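Local coordinates for protein hydroxyethylphosphonate dioxygenase (Streptomyces albus, PDB 6B9R) that probably converts 2-hydroxyethylphosphonate to hydroxymethylphosphonate by iron-dependent oxidative cleavage of the substrate's carbon-carbon bond, at residues 141-146 with 189-194; 163-168 with 305-310; 260-265 with 282-287. All coordinates share one frame; numbering follows the deposited sequence.

How the contacts relate
Contacts 1 and 2 share one region of the fold: strands 190-194 and 161-167 are neighbours in a small antiparallel sheet, and T193 OG1 lies 2.8 Å from Y164 OH. Contact 1 is buried and mainly polar, with H190 binding the iron and N146 the substrate. Contact 2 joins that sheet, through strand 161-167, to strand 307-310 of the larger sheet, and is only partly buried. Aromatic and aliphatic packing fills one end of it, and a serine-aspartate bond with waters closes the other. Contact 3 is a small contact in the helical region, centred about 51 Å from the centre of contact 1. The bond from L262 N to S260 OG stays within 260-265, and the two segments meet mainly through apolar atoms.

Contact 1. Residues 141-146 with 189-194. With FE (Fe (III) ion), chain E; 2HE ((2-hydroxyethyl)phosphonic acid), chain F.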
loop_
_atom_site.group_PDB
_atom_site.type_symbol
_atom_site.label_atom_id
_atom_site.label_comp_id
_atom_site.label_asym_id
_atom_site.label_seq_id
_atom_site.Cartn_x
_atom_site.Cartn_y
_atom_site.Cartn_z
ATOM N N PRO A 141 4.800 -12.451 39.765
ATOM C CA PRO A 141 3.521 -13.087 39.414
ATOM C C PRO A 141 2.340 -12.134 39.349
ATOM O O PRO A 141 1.278 -12.538 38.860
ATOM C CB PRO A 141 3.331 -14.123 40.529
ATOM C CG PRO A 141 4.116 -13.583 41.669
ATOM C CD PRO A 141 5.320 -12.936 41.053
ATOM N N LEU A 142 2.475 -10.896 39.822
ATOM C CA LEU A 142 1.387 -9.934 39.699
ATOM C C LEU A 142 1.249 -9.375 38.288
ATOM O O LEU A 142 0.244 -8.720 37.996
ATOM C CB LEU A 142 1.580 -8.783 40.686
ATOM C CG LEU A 142 1.487 -9.141 42.168
ATOM C CD1 LEU A 142 1.858 -7.934 43.039
ATOM C CD2 LEU A 142 0.096 -9.662 42.518
ATOM N N VAL A 143 2.226 -9.612 37.419
ATOM C CA VAL A 143 2.196 -9.077 36.063
ATOM C C VAL A 143 1.357 -9.996 35.188
ATOM O O VAL A 143 1.590 -11.210 35.134
ATOM C CB VAL A 143 3.621 -8.935 35.508
ATOM C CG1 VAL A 143 3.583 -8.444 34.072
ATOM C CG2 VAL A 143 4.439 -8.009 36.393
ATOM N N GLU A 144 0.375 -9.428 34.507
ATOM C CA GLU A 144 -0.492 -10.189 33.617
ATOM C C GLU A 144 -0.202 -9.721 32.202
ATOM O O GLU A 144 -0.482 -8.572 31.854
ATOM C CB GLU A 144 -1.962 -10.009 33.983
ATOM C CG GLU A 144 -2.324 -10.632 35.318
ATOM C CD GLU A 144 -2.363 -12.160 35.286
ATOM O OE1 GLU A 144 -2.312 -12.758 34.192
ATOM O OE2 GLU A 144 -2.452 -12.770 36.367
ATOM N N TRP A 145 0.368 -10.611 31.399
ATOM C CA TRP A 145 0.846 -10.284 30.069
ATOM C C TRP A 145 -0.282 -10.424 29.061
ATOM O O TRP A 145 -1.206 -11.217 29.248
ATOM C CB TRP A 145 1.984 -11.218 29.670
ATOM C CG TRP A 145 3.181 -11.129 30.544
ATOM C CD1 TRP A 145 3.324 -11.620 31.800
ATOM C CD2 TRP A 145 4.416 -10.510 30.205
ATOM N NE1 TRP A 145 4.586 -11.338 32.279
ATOM C CE2 TRP A 145 5.273 -10.654 31.312
ATOM C CE3 TRP A 145 4.881 -9.838 29.069
ATOM C CZ2 TRP A 145 6.569 -10.163 31.313
ATOM C CZ3 TRP A 145 6.169 -9.343 29.078
ATOM C CH2 TRP A 145 6.994 -9.510 30.188
ATOM N N ASN A 146 -0.190 -9.660 27.981
ATOM C CA ASN A 146 -1.060 -9.913 26.846
ATOM C C ASN A 146 -0.381 -10.918 25.917
ATOM O O ASN A 146 0.723 -11.403 26.180
ATOM C CB ASN A 146 -1.451 -8.609 26.136
ATOM C CG ASN A 146 -0.289 -7.933 25.397
ATOM O OD1 ASN A 146 0.697 -8.566 25.017
ATOM N ND2 ASN A 146 -0.422 -6.628 25.178
ATOM N N PRO A 189 4.596 -9.458 22.897
ATOM C CA PRO A 189 3.787 -9.437 24.127
ATOM C C PRO A 189 4.334 -8.433 25.125
ATOM O O PRO A 189 5.546 -8.242 25.231
ATOM C CB PRO A 189 3.907 -10.873 24.664
ATOM C CG PRO A 189 4.450 -11.691 23.503
ATOM C CD PRO A 189 5.293 -10.744 22.710
ATOM N N HIS A 190 3.433 -7.781 25.860
ATOM C CA HIS A 190 3.874 -6.748 26.792
ATOM C C HIS A 190 2.841 -6.550 27.895
ATOM O O HIS A 190 1.721 -7.070 27.835
ATOM C CB HIS A 190 4.171 -5.430 26.062
ATOM C CG HIS A 190 3.040 -4.922 25.224
ATOM N ND1 HIS A 190 2.784 -5.385 23.953
ATOM C CD2 HIS A 190 2.102 -3.978 25.477
ATOM C CE1 HIS A 190 1.732 -4.753 23.460
ATOM N NE2 HIS A 190 1.303 -3.892 24.365
ATOM N N SER A 191 3.256 -5.817 28.935
ATOM C CA SER A 191 2.382 -5.489 30.054
ATOM C C SER A 191 2.850 -4.191 30.697
ATOM O O SER A 191 3.954 -3.704 30.432
ATOM C CB SER A 191 2.345 -6.618 31.088
ATOM O OG SER A 191 1.291 -6.417 32.020
ATOM N N PHE A 192 1.990 -3.636 31.558
ATOM C CA PHE A 192 2.287 -2.417 32.304
ATOM C C PHE A 192 1.746 -2.536 33.720
ATOM O O PHE A 192 0.637 -3.036 33.927
ATOM C CB PHE A 192 1.662 -1.170 31.670
ATOM C CG PHE A 192 1.956 -1.003 30.220
ATOM C CD1 PHE A 192 1.138 -1.599 29.266
ATOM C CD2 PHE A 192 3.028 -0.230 29.800
ATOM C CE1 PHE A 192 1.382 -1.435 27.905
ATOM C CE2 PHE A 192 3.279 -0.052 28.431
ATOM C CZ PHE A 192 2.455 -0.665 27.488
ATOM N N THR A 193 2.532 -2.071 34.693
ATOM C CA THR A 193 2.106 -1.958 36.081
ATOM C C THR A 193 2.510 -0.588 36.617
ATOM O O THR A 193 3.268 0.149 35.983
ATOM C CB THR A 193 2.733 -3.050 36.962
ATOM O OG1 THR A 193 4.153 -2.876 36.973
ATOM C CG2 THR A 193 2.403 -4.448 36.437
ATOM N N ALA A 194 2.012 -0.252 37.808
ATOM C CA ALA A 194 2.411 0.963 38.513
ATOM C C ALA A 194 3.359 0.600 39.647
ATOM O O ALA A 194 3.103 -0.354 40.389
ATOM C CB ALA A 194 1.198 1.713 39.074
HETATM FE FE FE E . -0.511 -3.059 23.519
HETATM O O3 2HE F . -2.281 -4.137 24.849
HETATM P P 2HE F . -2.845 -4.246 26.221
HETATM O O1 2HE F . -2.529 -5.698 26.841
HETATM O O2 2HE F . -4.441 -3.990 26.226
HETATM C CA 2HE F . -2.009 -2.968 27.187
HETATM C CB 2HE F . -1.867 -1.744 26.287
HETATM O O4 2HE F . -0.794 -1.902 25.345
HETATM O O HOH W 1 -2.381 -1.350 23.184
#
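N146 reaches across to H190 with both its backbone and its side chain, and ends on the substrate. Its N donates to H190 O over 3.2 Å in a nearly straight bond (172° at the hydrogen). From there CB passes 3.2 Å from O1 of 2-hydroxyethylphosphonate. CG sits between the backbone N and the carbonyl carbon (chi1 69°), which turns the amide toward H190, CG lying 3.3 Å from H190 O. The two ends of the amide then divide: OD1 takes H190 N at 3.0 Å, the donor standing well above the carbonyl plane, and also accepts from G148 N. With OD1 engaged in this way, ND2 is turned to the ligand. It donates to phosphonate O1 at 2.8 Å (153° at the hydrogen) and weakly to O3, while lying over the centre of one face of the H190 imidazole.

This is the metal centre of a cupin-type fold. H190 NE2 binds iron at 2.2 Å, H149 and Q153 supply the other protein ligands, and the substrate chelates through O3 and O4. H190 ND1 is bonded to A188 O, which fixes the ring's rotation. F192, on the same strand, brings CE1 to within 3.4 Å of substrate O4, which lies at the edge of its ring.

Farther along, S191 OG donates to E144 O over 2.8 Å from above the carbonyl plane, and R103 NH1 also donates to this oxygen. V143 CG1 rests against that same S191 OG, while V143 and T193 cross at about a right angle through their CG2 methyls.

Contact 2. Residues 163-168 with 305-310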
loop_
_atom_site.group_PDB
_atom_site.type_symbol
_atom_site.label_atom_id
_atom_site.label_comp_id
_atom_site.label_asym_id
_atom_site.label_seq_id
_atom_site.Cartn_x
_atom_site.Cartn_y
_atom_site.Cartn_z
ATOM N N TYR A 163 7.280 -1.061 32.387
ATOM C CA TYR A 163 7.050 -1.621 31.062
ATOM C C TYR A 163 7.659 -3.018 31.003
ATOM O O TYR A 163 8.853 -3.193 31.268
ATOM C CB TYR A 163 7.657 -0.733 29.978
ATOM C CG TYR A 163 7.426 -1.247 28.575
ATOM C CD1 TYR A 163 6.143 -1.522 28.130
ATOM C CD2 TYR A 163 8.484 -1.461 27.700
ATOM C CE1 TYR A 163 5.911 -1.992 26.855
ATOM C CE2 TYR A 163 8.253 -1.952 26.411
ATOM C CZ TYR A 163 6.972 -2.204 26.004
ATOM O OH TYR A 163 6.738 -2.676 24.733
ATOM N N TYR A 164 6.839 -4.005 30.667
ATOM C CA TYR A 164 7.270 -5.391 30.550
ATOM C C TYR A 164 7.164 -5.825 29.098
ATOM O O TYR A 164 6.187 -5.498 28.420
ATOM C CB TYR A 164 6.411 -6.306 31.425
ATOM C CG TYR A 164 6.360 -5.885 32.871
ATOM C CD1 TYR A 164 5.503 -4.875 33.291
ATOM C CD2 TYR A 164 7.170 -6.498 33.818
ATOM C CE1 TYR A 164 5.462 -4.479 34.614
ATOM C CE2 TYR A 164 7.139 -6.112 35.143
ATOM C CZ TYR A 164 6.278 -5.108 35.536
ATOM O OH TYR A 164 6.240 -4.725 36.851
ATOM N N PHE A 165 8.169 -6.550 28.612
ATOM C CA PHE A 165 8.147 -6.932 27.209
ATOM C C PHE A 165 8.887 -8.244 27.007
ATOM O O PHE A 165 9.838 -8.557 27.730
ATOM C CB PHE A 165 8.727 -5.829 26.313
ATOM C CG PHE A 165 10.097 -5.351 26.712
ATOM C CD1 PHE A 165 10.253 -4.406 27.712
ATOM C CD2 PHE A 165 11.225 -5.800 26.043
ATOM C CE1 PHE A 165 11.511 -3.938 28.057
ATOM C CE2 PHE A 165 12.475 -5.335 26.374
ATOM C CZ PHE A 165 12.623 -4.404 27.390
ATOM N N ARG A 166 8.423 -9.014 26.011
ATOM C CA ARG A 166 8.915 -10.362 25.747
ATOM C C ARG A 166 9.349 -10.500 24.295
ATOM O O ARG A 166 8.745 -9.914 23.390
ATOM C CB ARG A 166 7.845 -11.426 26.055
ATOM C CG ARG A 166 7.863 -11.927 27.476
ATOM C CD ARG A 166 6.642 -12.788 27.750
ATOM N NE ARG A 166 6.569 -13.203 29.144
ATOM C CZ ARG A 166 5.494 -13.753 29.698
ATOM N NH1 ARG A 166 4.392 -13.945 28.977
ATOM N NH2 ARG A 166 5.518 -14.103 30.976
ATOM N N SER A 167 10.397 -11.290 24.085
ATOM C CA SER A 167 10.933 -11.547 22.755
ATOM C C SER A 167 11.836 -12.762 22.863
ATOM O O SER A 167 12.642 -12.844 23.793
ATOM C CB SER A 167 11.710 -10.331 22.227
ATOM O OG SER A 167 12.309 -10.593 20.971
ATOM N N GLY A 168 11.687 -13.701 21.934
ATOM C CA GLY A 168 12.521 -14.891 21.917
ATOM C C GLY A 168 12.624 -15.620 23.242
ATOM O O GLY A 168 13.695 -16.129 23.590
ATOM N N ALA A 305 15.003 -6.660 21.247
ATOM C CA ALA A 305 13.871 -7.359 21.854
ATOM C C ALA A 305 12.550 -6.755 21.369
ATOM O O ALA A 305 11.590 -6.609 22.127
ATOM C CB ALA A 305 13.967 -7.350 23.384
ATOM N N ASP A 306 12.523 -6.371 20.092
ATOM C CA ASP A 306 11.334 -5.944 19.346
ATOM C C ASP A 306 10.739 -4.620 19.818
ATOM O O ASP A 306 9.599 -4.286 19.425
ATOM C CB ASP A 306 10.247 -7.024 19.362
ATOM C CG ASP A 306 10.718 -8.318 18.748
ATOM O OD1 ASP A 306 11.507 -8.259 17.779
ATOM O OD2 ASP A 306 10.323 -9.392 19.248
ATOM N N VAL A 307 11.466 -3.849 20.631
ATOM C CA VAL A 307 11.044 -2.520 21.062
ATOM C C VAL A 307 12.217 -1.558 20.910
ATOM O O VAL A 307 13.382 -1.961 20.890
ATOM C CB VAL A 307 10.531 -2.508 22.524
ATOM C CG1 VAL A 307 9.361 -3.455 22.692
ATOM C CG2 VAL A 307 11.651 -2.880 23.496
ATOM N N ARG A 308 11.896 -0.269 20.797
ATOM C CA ARG A 308 12.898 0.798 20.849
ATOM C C ARG A 308 12.464 1.798 21.916
ATOM O O ARG A 308 11.463 2.501 21.753
ATOM C CB ARG A 308 13.078 1.470 19.483
ATOM C CG ARG A 308 13.888 2.791 19.456
ATOM C CD ARG A 308 15.088 2.844 20.420
ATOM N NE ARG A 308 15.952 1.679 20.339
ATOM C CZ ARG A 308 16.796 1.314 21.299
ATOM N NH1 ARG A 308 16.881 2.020 22.424
ATOM N NH2 ARG A 308 17.539 0.238 21.140
ATOM N N ILE A 309 13.228 1.875 22.996
ATOM C CA ILE A 309 12.896 2.726 24.132
ATOM C C ILE A 309 13.616 4.062 23.988
ATOM O O ILE A 309 14.833 4.097 23.768
ATOM C CB ILE A 309 13.285 2.043 25.452
ATOM C CG1 ILE A 309 12.504 0.734 25.614
ATOM C CG2 ILE A 309 13.012 2.968 26.614
ATOM C CD1 ILE A 309 13.050 -0.167 26.719
ATOM N N GLN A 310 12.871 5.166 24.139
ATOM C CA GLN A 310 13.463 6.503 24.129
ATOM C C GLN A 310 13.367 7.117 25.520
ATOM O O GLN A 310 12.269 7.518 25.940
ATOM C CB GLN A 310 12.777 7.419 23.105
ATOM C CG GLN A 310 13.355 8.845 23.074
ATOM C CD GLN A 310 14.845 8.839 22.780
ATOM O OE1 GLN A 310 15.273 8.347 21.739
ATOM N NE2 GLN A 310 15.643 9.352 23.712
HETATM O O HOH W 2 8.721 -7.087 22.960
HETATM O O HOH W 3 8.340 -10.453 20.662
#
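This is face-to-face packing between two sheets, with a polar closure at one end. Strand 161-167 lies in a three-stranded antiparallel sheet and strand 307-310 at the margin of a seven-stranded one. The segments run nearly antiparallel, at 152°. Their axes pass 10.1 Å apart, too far for backbone pairing, and it is side chains that join the strands.

V307 is central. Its two methyls fork between two aromatic residues of strand 161-167, F165 and Y163: CG2 lies over one face of F165, 4.1 Å from the ring centroid and 21° off the normal, a CH-pi contact displaced toward the rim. CG1 goes to Y163, where it is 3.4 Å from OH and near the ring plane, the two side chains sliding past each other in opposite directions. The F165 ring is used from its edge as well, A305 CB lying in plane 3.9 Å from CE2. I309 CD1 comes obliquely to CE1 at 4.3 Å.

Two sheets packed through their inner faces are what a cupin beta-sandwich would give, and here the layer backs onto the active site: the Y163 side chain is about 7 Å from the iron and touches H190 and F192. H172 stacks on F165, and V182 lies against Y163, V307 and I309.

At the other end the two segments draw together, and the apolar packing gives way to water and charge. S167 OG, anti to its own N (chi1 176°), extends to D306 and donates to OD2 over 2.9 Å from above the carboxylate plane. One water gives hydrogens to OD2 and R166 O; another donates to R166 O and A305 O. D306 also packs on P435 of the second subunit.

Contact 3. Residues 260-265 with 282-287; sequences SGLKTD and LSALAE
L262 sets its CG anti to the carbonyl carbon (chi1 -81°), and a chi2 of 62° then spreads its two methyls over neighbouring residues of the facing helix, CD1 to A284 and CD2 to L285. The segments belong to a region of Cro/C1-type helix-turn-helix sequence. Residues 260-265 carry the turn between helices 253-260 and 264-271, and 282-287 lie on the following helix, 279-288, against which that turn packs. In DNA-binding members of the family the helix after the turn is the recognition helix; no such role is implied for this enzyme by the sequence match alone.

The two segments come nearest at S260 and A284, whose CA atoms are 5.1 Å apart, a spacing that the small side chains permit. A284 CB packs against the turn, 3.6 Å from S260 O and 3.7 Å from L262 CD1. L262 CD2 stands 3.8 Å from L285 CD2, and these two leucine side chains cross at about a right angle. L285 in turn reaches L256 and L270, one on each helix of the motif, while L262 also touches V267, which places the leucine pair among the apolar side chains that join these three helices.

The hydroxyl of S260 bonds within its own helix end. Its OG, held between the backbone N and the carbonyl carbon (chi1 69°), is hydrogen-bonded to L256 O one turn back. G261 then leaves the helix with positive phi, and the chain returns far enough for L262 N to donate to S260 OG over 3.2 Å, an ST turn, with L285 CD2 4.0 Å from that oxygen.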
loop_
_atom_site.group_PDB
_atom_site.type_symbol
_atom_site.label_atom_id
_atom_site.label_comp_id
_atom_site.label_asym_id
_atom_site.label_seq_id
_atom_site.Cartn_x
_atom_site.Cartn_y
_atom_site.Cartn_z
ATOM N N SER A 260 25.399 -4.423 -16.206
ATOM C CA SER A 260 25.817 -3.389 -15.269
ATOM C C SER A 260 27.267 -2.970 -15.447
ATOM O O SER A 260 27.637 -1.881 -15.003
ATOM C CB SER A 260 25.609 -3.851 -13.824
ATOM O OG SER A 260 26.512 -4.890 -13.482
ATOM N N GLY A 261 28.090 -3.797 -16.080
ATOM C CA GLY A 261 29.510 -3.521 -16.151
ATOM C C GLY A 261 30.299 -3.975 -14.946
ATOM O O GLY A 261 31.485 -3.643 -14.841
ATOM N N LEU A 262 29.674 -4.698 -14.022
ATOM C CA LEU A 262 30.356 -5.267 -12.871
ATOM C C LEU A 262 30.899 -6.647 -13.222
ATOM O O LEU A 262 30.455 -7.289 -14.174
ATOM C CB LEU A 262 29.408 -5.362 -11.674
ATOM C CG LEU A 262 29.143 -4.114 -10.822
ATOM C CD1 LEU A 262 28.500 -2.996 -11.623
ATOM C CD2 LEU A 262 28.277 -4.458 -9.621
ATOM N N LYS A 263 31.882 -7.096 -12.449
ATOM C CA LYS A 263 32.393 -8.450 -12.619
ATOM C C LYS A 263 31.395 -9.460 -12.060
ATOM O O LYS A 263 30.713 -9.202 -11.068
ATOM C CB LYS A 263 33.743 -8.603 -11.913
ATOM C CG LYS A 263 34.855 -7.710 -12.477
ATOM N N THR A 264 31.320 -10.633 -12.699
ATOM C CA THR A 264 30.406 -11.666 -12.215
ATOM C C THR A 264 30.729 -12.059 -10.779
ATOM O O THR A 264 29.819 -12.305 -9.980
ATOM C CB THR A 264 30.458 -12.905 -13.109
ATOM O OG1 THR A 264 31.798 -13.416 -13.132
ATOM C CG2 THR A 264 30.017 -12.570 -14.515
ATOM N N ASP A 265 32.022 -12.141 -10.441
ATOM C CA ASP A 265 32.419 -12.457 -9.069
ATOM C C ASP A 265 31.846 -11.445 -8.089
ATOM O O ASP A 265 31.401 -11.809 -6.991
ATOM C CB ASP A 265 33.946 -12.486 -8.950
ATOM C CG ASP A 265 34.556 -13.740 -9.540
ATOM O OD1 ASP A 265 33.796 -14.682 -9.846
ATOM O OD2 ASP A 265 35.800 -13.785 -9.688
ATOM N N LEU A 282 25.715 0.300 -6.729
ATOM C CA LEU A 282 24.260 0.319 -6.614
ATOM C C LEU A 282 23.628 1.024 -7.807
ATOM O O LEU A 282 22.583 0.594 -8.315
ATOM C CB LEU A 282 23.838 0.996 -5.310
ATOM C CG LEU A 282 24.067 0.231 -4.006
ATOM C CD1 LEU A 282 23.793 1.139 -2.827
ATOM C CD2 LEU A 282 23.172 -0.993 -3.933
ATOM N N SER A 283 24.244 2.116 -8.269
ATOM C CA SER A 283 23.676 2.843 -9.402
ATOM C C SER A 283 23.705 1.995 -10.661
ATOM O O SER A 283 22.734 1.978 -11.428
ATOM C CB SER A 283 24.438 4.148 -9.638
ATOM O OG SER A 283 24.396 4.979 -8.497
ATOM N N ALA A 284 24.823 1.306 -10.901
ATOM C CA ALA A 284 24.952 0.464 -12.083
ATOM C C ALA A 284 23.996 -0.722 -12.017
ATOM O O ALA A 284 23.340 -1.055 -13.011
ATOM C CB ALA A 284 26.402 -0.006 -12.228
ATOM N N LEU A 285 23.902 -1.369 -10.856
ATOM C CA LEU A 285 22.974 -2.486 -10.717
ATOM C C LEU A 285 21.536 -2.026 -10.892
ATOM O O LEU A 285 20.753 -2.678 -11.594
ATOM C CB LEU A 285 23.153 -3.160 -9.356
ATOM C CG LEU A 285 24.474 -3.888 -9.110
ATOM C CD1 LEU A 285 24.625 -4.206 -7.635
ATOM C CD2 LEU A 285 24.552 -5.163 -9.950
ATOM N N ALA A 286 21.170 -0.905 -10.265
ATOM C CA ALA A 286 19.802 -0.404 -10.381
ATOM C C ALA A 286 19.424 -0.146 -11.835
ATOM O O ALA A 286 18.356 -0.570 -12.289
ATOM C CB ALA A 286 19.625 0.867 -9.554
ATOM N N GLU A 287 20.296 0.540 -12.583
ATOM C CA GLU A 287 19.997 0.825 -13.986
ATOM C C GLU A 287 19.847 -0.459 -14.779
ATOM O O GLU A 287 18.967 -0.569 -15.642
ATOM C CB GLU A 287 21.091 1.693 -14.614
ATOM C CG GLU A 287 20.754 2.215 -16.029
ATOM C CD GLU A 287 20.910 1.181 -17.169
ATOM O OE1 GLU A 287 21.687 0.202 -17.039
ATOM O OE2 GLU A 287 20.245 1.359 -18.217
#